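Long-range contacts in nitrogenase molybdenum-iron protein beta chain (PDB 4WES), which forms, with the alpha chain, the molybdenum-iron component of nitrogenase, which reduces dinitrogen to ammonium, and shares an [8Fe-7S] cluster with that chain: residues Asp3-Glu8 against Trp380-Gly385; Gly170-Ile175 against Leu237-Gly242; Met194-Ile199 against Glu282-Glu287. All blocks are in the same frame, centred on the assembly; numbering follows the deposited sequence.

Contact 1: Asp3-Glu8 against Trp380-Gly385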
loop_
_atom_site.group_PDB
_atom_site.type_symbol
_atom_site.label_atom_id
_atom_site.label_comp_id
_atom_site.label_asym_id
_atom_site.label_seq_id
_atom_site.Cartn_x
_atom_site.Cartn_y
_atom_site.Cartn_z
ATOM N N ASP B 3 -21.069 -2.441 -16.169
ATOM C CA ASP B 3 -22.324 -1.700 -16.389
ATOM C C ASP B 3 -23.496 -2.643 -16.539
ATOM O O ASP B 3 -24.639 -2.219 -16.296
ATOM C CB ASP B 3 -22.217 -0.801 -17.604
ATOM C CG ASP B 3 -21.245 0.344 -17.440
ATOM O OD1 ASP B 3 -20.712 0.535 -16.354
ATOM O OD2 ASP B 3 -21.066 1.090 -18.420
ATOM N N ALA B 4 -23.274 -3.871 -16.966
ATOM C CA ALA B 4 -24.342 -4.841 -17.168
ATOM C C ALA B 4 -24.838 -5.480 -15.904
ATOM O O ALA B 4 -25.771 -6.265 -15.950
ATOM C CB ALA B 4 -23.895 -5.921 -18.162
ATOM N N THR B 5 -24.240 -5.161 -14.753
ATOM C CA THR B 5 -24.674 -5.740 -13.496
ATOM C C THR B 5 -25.771 -4.869 -12.866
ATOM O O THR B 5 -25.484 -3.735 -12.480
ATOM C CB THR B 5 -23.485 -5.854 -12.533
ATOM O OG1 THR B 5 -22.494 -6.645 -13.183
ATOM C CG2 THR B 5 -23.925 -6.508 -11.236
ATOM N N PRO B 6 -27.006 -5.384 -12.772
ATOM C CA PRO B 6 -28.058 -4.519 -12.245
ATOM C C PRO B 6 -28.118 -4.550 -10.742
ATOM O O PRO B 6 -27.607 -5.465 -10.096
ATOM C CB PRO B 6 -29.329 -5.125 -12.825
ATOM C CG PRO B 6 -29.037 -6.529 -13.153
ATOM C CD PRO B 6 -27.517 -6.690 -13.225
ATOM N N LYS B 7 -28.789 -3.543 -10.186
ATOM C CA LYS B 7 -29.043 -3.524 -8.757
ATOM C C LYS B 7 -30.039 -4.609 -8.332
ATOM O O LYS B 7 -29.932 -5.177 -7.274
ATOM C CB LYS B 7 -29.585 -2.146 -8.388
ATOM C CG LYS B 7 -29.848 -1.946 -6.910
ATOM C CD LYS B 7 -30.286 -0.541 -6.602
ATOM C CE LYS B 7 -30.627 -0.408 -5.124
ATOM N NZ LYS B 7 -31.133 0.944 -4.800
ATOM N N GLU B 8 -31.045 -4.861 -9.164
ATOM C CA GLU B 8 -32.093 -5.813 -8.797
ATOM C C GLU B 8 -31.548 -7.243 -8.796
ATOM O O GLU B 8 -31.085 -7.761 -9.816
ATOM C CB GLU B 8 -33.277 -5.657 -9.739
ATOM C CG GLU B 8 -33.868 -4.247 -9.790
ATOM C CD GLU B 8 -33.017 -3.074 -10.368
ATOM O OE1 GLU B 8 -32.148 -3.251 -11.311
ATOM O OE2 GLU B 8 -33.297 -1.916 -9.882
ATOM N N TRP B 380 -25.087 -7.337 -4.325
ATOM C CA TRP B 380 -25.352 -7.037 -2.925
ATOM C C TRP B 380 -24.830 -5.655 -2.544
ATOM O O TRP B 380 -25.523 -4.911 -1.842
ATOM C CB TRP B 380 -24.737 -8.101 -2.022
ATOM C CG TRP B 380 -25.210 -9.485 -2.287
ATOM C CD1 TRP B 380 -26.297 -9.893 -3.041
ATOM C CD2 TRP B 380 -24.606 -10.668 -1.799
ATOM N NE1 TRP B 380 -26.375 -11.263 -3.052
ATOM C CE2 TRP B 380 -25.338 -11.758 -2.305
ATOM C CE3 TRP B 380 -23.497 -10.910 -0.982
ATOM C CZ2 TRP B 380 -25.006 -13.071 -1.997
ATOM C CZ3 TRP B 380 -23.170 -12.205 -0.685
ATOM C CH2 TRP B 380 -23.926 -13.264 -1.184
ATOM N N ILE B 381 -23.619 -5.337 -3.000
ATOM C CA ILE B 381 -23.019 -4.041 -2.709
ATOM C C ILE B 381 -23.858 -2.898 -3.247
ATOM O O ILE B 381 -23.979 -1.861 -2.614
ATOM C CB ILE B 381 -21.580 -4.006 -3.230
ATOM C CG1 ILE B 381 -20.692 -4.885 -2.345
ATOM C CG2 ILE B 381 -21.039 -2.603 -3.303
ATOM C CD1 ILE B 381 -19.327 -5.193 -2.939
ATOM N N LYS B 382 -24.461 -3.103 -4.424
ATOM C CA LYS B 382 -25.324 -2.059 -4.972
ATOM C C LYS B 382 -26.566 -1.782 -4.124
ATOM O O LYS B 382 -27.161 -0.699 -4.217
ATOM C CB LYS B 382 -25.772 -2.420 -6.391
ATOM C CG LYS B 382 -24.652 -2.400 -7.410
ATOM C CD LYS B 382 -25.146 -2.884 -8.760
ATOM C CE LYS B 382 -24.068 -2.716 -9.798
ATOM N NZ LYS B 382 -23.714 -1.275 -9.979
ATOM N N ASN B 383 -26.973 -2.778 -3.341
ATOM C CA ASN B 383 -28.105 -2.619 -2.435
ATOM C C ASN B 383 -27.737 -2.093 -1.067
ATOM O O ASN B 383 -28.517 -1.347 -0.477
ATOM C CB ASN B 383 -28.875 -3.926 -2.350
ATOM C CG ASN B 383 -29.674 -4.179 -3.608
ATOM O OD1 ASN B 383 -30.809 -3.737 -3.702
ATOM N ND2 ASN B 383 -29.090 -4.859 -4.574
ATOM N N GLU B 384 -26.568 -2.466 -0.554
ATOM C CA GLU B 384 -26.050 -1.866 0.676
ATOM C C GLU B 384 -24.516 -1.903 0.563
ATOM O O GLU B 384 -23.919 -2.979 0.424
ATOM C CB GLU B 384 -26.512 -2.614 1.928
ATOM C CG GLU B 384 -25.959 -1.975 3.192
ATOM C CD GLU B 384 -26.303 -2.712 4.467
ATOM O OE1 GLU B 384 -27.102 -3.697 4.417
ATOM O OE2 GLU B 384 -25.737 -2.337 5.539
ATOM N N GLY B 385 -23.907 -0.730 0.574
ATOM C CA GLY B 385 -22.491 -0.609 0.351
ATOM C C GLY B 385 -21.646 -1.148 1.486
ATOM O O GLY B 385 -22.115 -1.394 2.581
#
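Asn383 and Lys7 make the single hydrogen bond between these segments: the side-chain ND2 of Asn383 donates to Lys7 O at 2.8 Å, with an N-H...O angle of 160°. The acceptor lies close to the plane of the amide, while ND2 itself sits 19° off the plane of the Lys7 carbonyl. Lys7 CG lies obliquely over a face of this amide, 3.8 Å from Asn383 OD1. With its CG opposite the backbone nitrogen (chi1 -178°) and every further torsion extended, Lys7 runs on past the last turn of helix 374-383, where its CE comes within 3.6 Å of Lys382 O and, at 3.6 Å, of Asn383 OD1.

Lys382 answers from the helix side. In the conformer described, its chain stretches over the backbone of Thr5 and Pro6, leaving its CE 3.2 Å from Thr5 O and 4.1 Å from the methyl CG2 of Thr5. Only the last bond turns, and the ammonium group forms a salt bridge with Glu402.

Further out, Gln379 O takes a second hydrogen bond from Asn383 ND2, and Gln379 NE2 donates to Pro6 O, so the helix holds the loop at two carbonyls. Thr5 OG1 is hydrogen-bonded to Tyr104 OH of the alpha chain.

The amide of Asn383 is thus fixed in rotation by two acceptors, Lys7 O in the loop and Gln379 O one turn back in the helix. The lysine CE methylenes, probably slightly positive, sit acceptably near carbonyl oxygens. Together these contacts hold the N-terminal loop, at the surface, against a helix end and beside the alpha subunit.

Contact 2: Gly170-Ile175 against Leu237-Gly242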
loop_
_atom_site.group_PDB
_atom_site.type_symbol
_atom_site.label_atom_id
_atom_site.label_comp_id
_atom_site.label_asym_id
_atom_site.label_seq_id
_atom_site.Cartn_x
_atom_site.Cartn_y
_atom_site.Cartn_z
ATOM N N GLY B 170 10.302 -38.527 15.651
ATOM C CA GLY B 170 10.140 -37.454 16.620
ATOM C C GLY B 170 9.620 -36.147 16.051
ATOM O O GLY B 170 9.745 -35.114 16.697
ATOM N N LYS B 171 9.012 -36.196 14.871
ATOM C CA LYS B 171 8.569 -34.997 14.160
ATOM C C LYS B 171 7.036 -34.886 14.159
ATOM O O LYS B 171 6.312 -35.874 14.317
ATOM C CB LYS B 171 9.070 -35.000 12.709
ATOM C CG LYS B 171 10.594 -35.038 12.609
ATOM C CD LYS B 171 11.076 -34.994 11.169
ATOM C CE LYS B 171 12.585 -35.033 11.134
ATOM N NZ LYS B 171 13.117 -34.876 9.751
ATOM N N ILE B 172 6.561 -33.668 13.900
ATOM C CA ILE B 172 5.165 -33.410 13.631
ATOM C C ILE B 172 5.042 -33.095 12.117
ATOM O O ILE B 172 5.793 -32.281 11.597
ATOM C CB ILE B 172 4.653 -32.217 14.449
ATOM C CG1 ILE B 172 4.630 -32.607 15.934
ATOM C CG2 ILE B 172 3.270 -31.749 13.986
ATOM C CD1 ILE B 172 4.208 -31.506 16.872
ATOM N N ASN B 173 4.122 -33.776 11.428
ATOM C CA ASN B 173 3.819 -33.416 10.038
ATOM C C ASN B 173 2.928 -32.165 10.048
ATOM O O ASN B 173 2.028 -32.075 10.895
ATOM C CB ASN B 173 3.058 -34.511 9.328
ATOM C CG ASN B 173 3.812 -35.814 9.270
ATOM O OD1 ASN B 173 5.024 -35.832 9.100
ATOM N ND2 ASN B 173 3.065 -36.912 9.397
ATOM N N VAL B 174 3.130 -31.258 9.111
ATOM C CA VAL B 174 2.226 -30.144 8.931
ATOM C C VAL B 174 1.829 -30.054 7.467
ATOM O O VAL B 174 2.691 -29.936 6.600
ATOM C CB VAL B 174 2.772 -28.812 9.510
ATOM C CG1 VAL B 174 4.134 -28.444 8.948
ATOM C CG2 VAL B 174 1.754 -27.687 9.326
ATOM N N ILE B 175 0.524 -30.128 7.223
ATOM C CA ILE B 175 -0.016 -29.912 5.891
ATOM C C ILE B 175 -0.589 -28.496 5.941
ATOM O O ILE B 175 -1.534 -28.246 6.677
ATOM C CB ILE B 175 -1.087 -30.951 5.512
ATOM C CG1 ILE B 175 -0.528 -32.372 5.603
ATOM C CG2 ILE B 175 -1.637 -30.656 4.143
ATOM C CD1 ILE B 175 -1.596 -33.461 5.491
ATOM N N LEU B 237 2.401 -37.049 14.879
ATOM C CA LEU B 237 1.153 -36.308 14.763
ATOM C C LEU B 237 1.201 -35.583 13.436
ATOM O O LEU B 237 2.286 -35.174 12.997
ATOM C CB LEU B 237 1.032 -35.278 15.902
ATOM C CG LEU B 237 -0.203 -34.388 15.954
ATOM C CD1 LEU B 237 -1.468 -35.178 16.190
ATOM C CD2 LEU B 237 -0.033 -33.289 16.990
ATOM N N THR B 238 0.024 -35.377 12.828
ATOM C CA THR B 238 -0.132 -34.482 11.690
ATOM C C THR B 238 -1.044 -33.328 12.097
ATOM O O THR B 238 -2.137 -33.561 12.590
ATOM C CB THR B 238 -0.740 -35.229 10.483
ATOM O OG1 THR B 238 0.092 -36.337 10.112
ATOM C CG2 THR B 238 -0.941 -34.283 9.308
ATOM N N LEU B 239 -0.594 -32.104 11.841
ATOM C CA LEU B 239 -1.472 -30.930 11.947
ATOM C C LEU B 239 -1.989 -30.600 10.559
ATOM O O LEU B 239 -1.210 -30.362 9.621
ATOM C CB LEU B 239 -0.730 -29.739 12.534
ATOM C CG LEU B 239 -0.259 -29.920 13.980
ATOM C CD1 LEU B 239 0.403 -28.675 14.536
ATOM C CD2 LEU B 239 -1.400 -30.366 14.891
ATOM N N SER B 240 -3.320 -30.618 10.427
ATOM C CA SER B 240 -4.002 -30.306 9.165
ATOM C C SER B 240 -4.478 -28.864 9.245
ATOM O O SER B 240 -5.390 -28.573 10.017
ATOM C CB SER B 240 -5.199 -31.262 9.049
ATOM O OG SER B 240 -5.924 -30.939 7.890
ATOM N N LEU B 241 -3.837 -27.959 8.499
ATOM C CA LEU B 241 -4.190 -26.555 8.571
ATOM C C LEU B 241 -5.153 -26.243 7.449
ATOM O O LEU B 241 -4.763 -26.237 6.268
ATOM C CB LEU B 241 -2.971 -25.668 8.456
ATOM C CG LEU B 241 -1.827 -25.917 9.440
ATOM C CD1 LEU B 241 -0.768 -24.842 9.345
ATOM C CD2 LEU B 241 -2.262 -26.071 10.880
ATOM N N GLY B 242 -6.406 -25.990 7.800
ATOM C CA GLY B 242 -7.441 -25.724 6.801
ATOM C C GLY B 242 -8.072 -27.033 6.374
ATOM O O GLY B 242 -7.527 -27.765 5.578
#
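Strands 172-175 and 237-241 run parallel, with Asn173 beside Thr238 and Val174 beside Leu239; their axes approach to 4.5 Å and their directions differ by 18°. Asn173 and Ile175 supply the backbone bonds to 237-241; Ile172 and Val174 bond to strand 198-200. Asn173 N donates to Leu237 O at 2.8 Å, and Asn173 O accepts from Leu239 N, also at 2.8 Å. One step on, Ile175 N reaches Leu239 O at 3.0 Å and Ile175 O receives Leu241 N at 3.0 Å, both donors lying nearly in line with the carbonyls they meet.

On the face bearing Asn173 and Thr238, the amide ND2 donates to Thr238 OG1 at 3.1 Å, the hydroxyl oxygen lying only 6° out of the amide plane. With chi1 at -60° the Asn173 amide lies beside its own backbone N and turns across to the neighbouring strand. Thr232 O takes another bond from ND2 and Ser235 OG is bonded to OD1, which holds the amide flat. Ile175 CD1 packs against the Thr238 methyl, and helix 243-257 covers this face.

The other face is aliphatic: Ile172 CG2 meets Leu239 CG at 4.0 Å, and Val174 CG2 presses on Leu241 CD1. Helix 270-284 packs here through Leu280, Ala283 and Thr284.

These are the two central strands of a four-stranded parallel sheet in a Rossmann-like domain, and Gly242 directly after the second one is the N-cap of helix 243-257. The buried asparagine has both ends of its amide bonded, tying strand 172-175 to Thr238 in strand 237-241 and to Thr232 and Ser235 in the chain leading into it.

Contact 3: Met194-Ile199 against Glu282-Glu287; sequences MDIPYI and EATGKE
The peptide carbonyl of Asp195 is the flat group that bridges the segments: Lys286 NZ donates to Asp195 O at 3.0 Å, lifted 30° out of the carbonyl plane. The aromatic ring of Tyr198 stands apart from this bond; Ile196 O lies at its edge, in plane, the Phe191 ring meets it, and Glu192 is hydrogen-bonded to its OH.

Lys286 reaches its acceptor by a folded path, bent at chi2 (-98°) and again at chi4. On the way CD passes 3.7 Å from Met194 O and CG touches CG1 of Ile196. The Asp195 carboxylate is near but not in contact, its OD2 4.9 Å from Lys286 NZ, so any attraction would be longer-range and weaker than a salt bridge.

Ile196 lays the end of its chain against Thr284, with CD1 3.6 Å from OG1 and 3.8 Å from CG2. That hydroxyl is held by the helix end: it is bonded to Leu280 O and accepts from Lys286 N in an ST turn. Met194, bent at chi2 and chi3 in the conformer described, curls its methyl CE to 3.8 Å from Lys286 O. One water completes the join, donating to Met194 O at 2.8 Å and Glu287 O at 2.7 Å.

Both segments are helix exits. Helix 181-193 closes at Asp195 in a Schellman motif, and helix 270-284 gives way at Gly285, which has positive phi. Carbonyls at the first exit thus find donors in a lysine and a water, and the lysine's positive charge, set near a helix C-terminus, is probably favoured by the carbonyls pointing there.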
loop_
_atom_site.group_PDB
_atom_site.type_symbol
_atom_site.label_atom_id
_atom_site.label_comp_id
_atom_site.label_asym_id
_atom_site.label_seq_id
_atom_site.Cartn_x
_atom_site.Cartn_y
_atom_site.Cartn_z
ATOM N N MET B 194 9.703 -22.488 18.013
ATOM C CA MET B 194 9.190 -23.360 19.069
ATOM C C MET B 194 10.153 -24.527 19.368
ATOM O O MET B 194 9.942 -25.252 20.339
ATOM C CB MET B 194 7.813 -23.943 18.715
ATOM C CG MET B 194 6.631 -22.952 18.734
ATOM S SD MET B 194 6.154 -22.348 20.350
ATOM C CE MET B 194 5.433 -23.814 21.107
ATOM N N ASP B 195 11.158 -24.728 18.516
ATOM C CA ASP B 195 12.094 -25.835 18.611
ATOM C C ASP B 195 11.400 -27.199 18.460
ATOM O O ASP B 195 11.715 -28.155 19.186
ATOM C CB ASP B 195 12.912 -25.762 19.914
ATOM C CG ASP B 195 14.149 -26.633 19.872
ATOM O OD1 ASP B 195 14.673 -26.919 18.761
ATOM O OD2 ASP B 195 14.614 -27.023 20.959
ATOM N N ILE B 196 10.495 -27.292 17.489
ATOM C CA ILE B 196 9.737 -28.487 17.212
ATOM C C ILE B 196 10.116 -29.055 15.837
ATOM O O ILE B 196 9.815 -28.446 14.819
ATOM C CB ILE B 196 8.222 -28.211 17.265
ATOM C CG1 ILE B 196 7.845 -27.824 18.683
ATOM C CG2 ILE B 196 7.401 -29.402 16.786
ATOM C CD1 ILE B 196 6.440 -27.255 18.824
ATOM N N PRO B 197 10.724 -30.245 15.796
ATOM C CA PRO B 197 11.002 -30.893 14.506
ATOM C C PRO B 197 9.732 -31.212 13.743
ATOM O O PRO B 197 8.731 -31.612 14.362
ATOM C CB PRO B 197 11.760 -32.177 14.905
ATOM C CG PRO B 197 12.391 -31.819 16.231
ATOM C CD PRO B 197 11.379 -30.944 16.915
ATOM N N TYR B 198 9.785 -31.082 12.415
ATOM C CA TYR B 198 8.581 -31.191 11.607
ATOM C C TYR B 198 8.926 -31.638 10.191
ATOM O O TYR B 198 10.083 -31.559 9.757
ATOM C CB TYR B 198 7.821 -29.823 11.555
ATOM C CG TYR B 198 8.630 -28.769 10.830
ATOM C CD1 TYR B 198 9.635 -28.068 11.455
ATOM C CD2 TYR B 198 8.459 -28.578 9.470
ATOM C CE1 TYR B 198 10.412 -27.157 10.751
ATOM C CE2 TYR B 198 9.224 -27.694 8.772
ATOM C CZ TYR B 198 10.218 -26.988 9.405
ATOM O OH TYR B 198 11.014 -26.124 8.691
ATOM N N ILE B 199 7.882 -32.081 9.489
ATOM C CA ILE B 199 7.932 -32.297 8.051
ATOM C C ILE B 199 6.746 -31.510 7.492
ATOM O O ILE B 199 5.606 -31.817 7.842
ATOM C CB ILE B 199 7.771 -33.769 7.615
ATOM C CG1 ILE B 199 8.896 -34.634 8.211
ATOM C CG2 ILE B 199 7.780 -33.853 6.099
ATOM C CD1 ILE B 199 8.616 -36.116 8.096
ATOM N N GLU B 282 0.983 -27.922 23.245
ATOM C CA GLU B 282 0.314 -29.049 23.880
ATOM C C GLU B 282 0.824 -30.381 23.367
ATOM O O GLU B 282 0.930 -31.365 24.127
ATOM C CB GLU B 282 -1.194 -28.967 23.709
ATOM C CG GLU B 282 -1.831 -27.790 24.464
ATOM C CD GLU B 282 -3.255 -27.471 24.002
ATOM O OE1 GLU B 282 -3.769 -26.432 24.468
ATOM O OE2 GLU B 282 -3.849 -28.232 23.191
ATOM N N ALA B 283 1.125 -30.451 22.074
ATOM C CA ALA B 283 1.584 -31.708 21.486
ATOM C C ALA B 283 2.987 -32.108 21.930
ATOM O O ALA B 283 3.345 -33.288 21.879
ATOM C CB ALA B 283 1.558 -31.622 19.971
ATOM N N THR B 284 3.783 -31.121 22.318
ATOM C CA THR B 284 5.213 -31.307 22.530
ATOM C C THR B 284 5.712 -31.013 23.916
ATOM O O THR B 284 6.832 -31.409 24.271
ATOM C CB THR B 284 6.015 -30.426 21.576
ATOM O OG1 THR B 284 5.783 -29.055 21.879
ATOM C CG2 THR B 284 5.673 -30.737 20.121
ATOM N N GLY B 285 4.901 -30.348 24.719
ATOM C CA GLY B 285 5.351 -29.852 26.009
ATOM C C GLY B 285 6.310 -28.675 25.946
ATOM O O GLY B 285 6.855 -28.277 26.957
ATOM N N LYS B 286 6.520 -28.125 24.762
ATOM C CA LYS B 286 7.449 -27.013 24.554
ATOM C C LYS B 286 6.783 -25.676 24.912
ATOM O O LYS B 286 5.652 -25.411 24.526
ATOM C CB LYS B 286 7.950 -27.004 23.105
ATOM C CG LYS B 286 8.711 -28.253 22.667
ATOM C CD LYS B 286 10.205 -28.100 22.729
ATOM C CE LYS B 286 10.952 -29.420 22.569
ATOM N NZ LYS B 286 10.751 -30.083 21.254
ATOM N N GLU B 287 7.491 -24.852 25.686
ATOM C CA GLU B 287 7.005 -23.536 26.058
ATOM C C GLU B 287 7.060 -22.560 24.869
ATOM O O GLU B 287 7.878 -22.704 23.963
ATOM C CB GLU B 287 7.849 -22.985 27.209
ATOM C CG GLU B 287 7.886 -23.890 28.463
ATOM C CD GLU B 287 6.571 -23.962 29.237
ATOM O OE1 GLU B 287 5.826 -22.957 29.286
ATOM O OE2 GLU B 287 6.294 -25.036 29.818
HETATM O O HOH W 1 9.961 -23.927 22.750
#

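Contacts 2 and 3 are neighbours, their centres about 11 Å apart, and share one parallel sheet: strand 198-200 lies at its edge beside 172-175, with Val174 N near Ile199 O and Ile172 O near Ile199 N. Their segments alternate along the chain, 170-175, 194-199, 237-242, 282-287, so that the two contacts are interleaved in sequence within one domain; helix 270-284 serves both. Contact 1 lies on the opposite side of the chain's centre, its centre about 43 Å from that of contact 2 and 49 Å from that of contact 3. Its segments precede and follow all the others, bringing the N-terminal loop onto helix 374-383, among the elements of the separate five-stranded sheet.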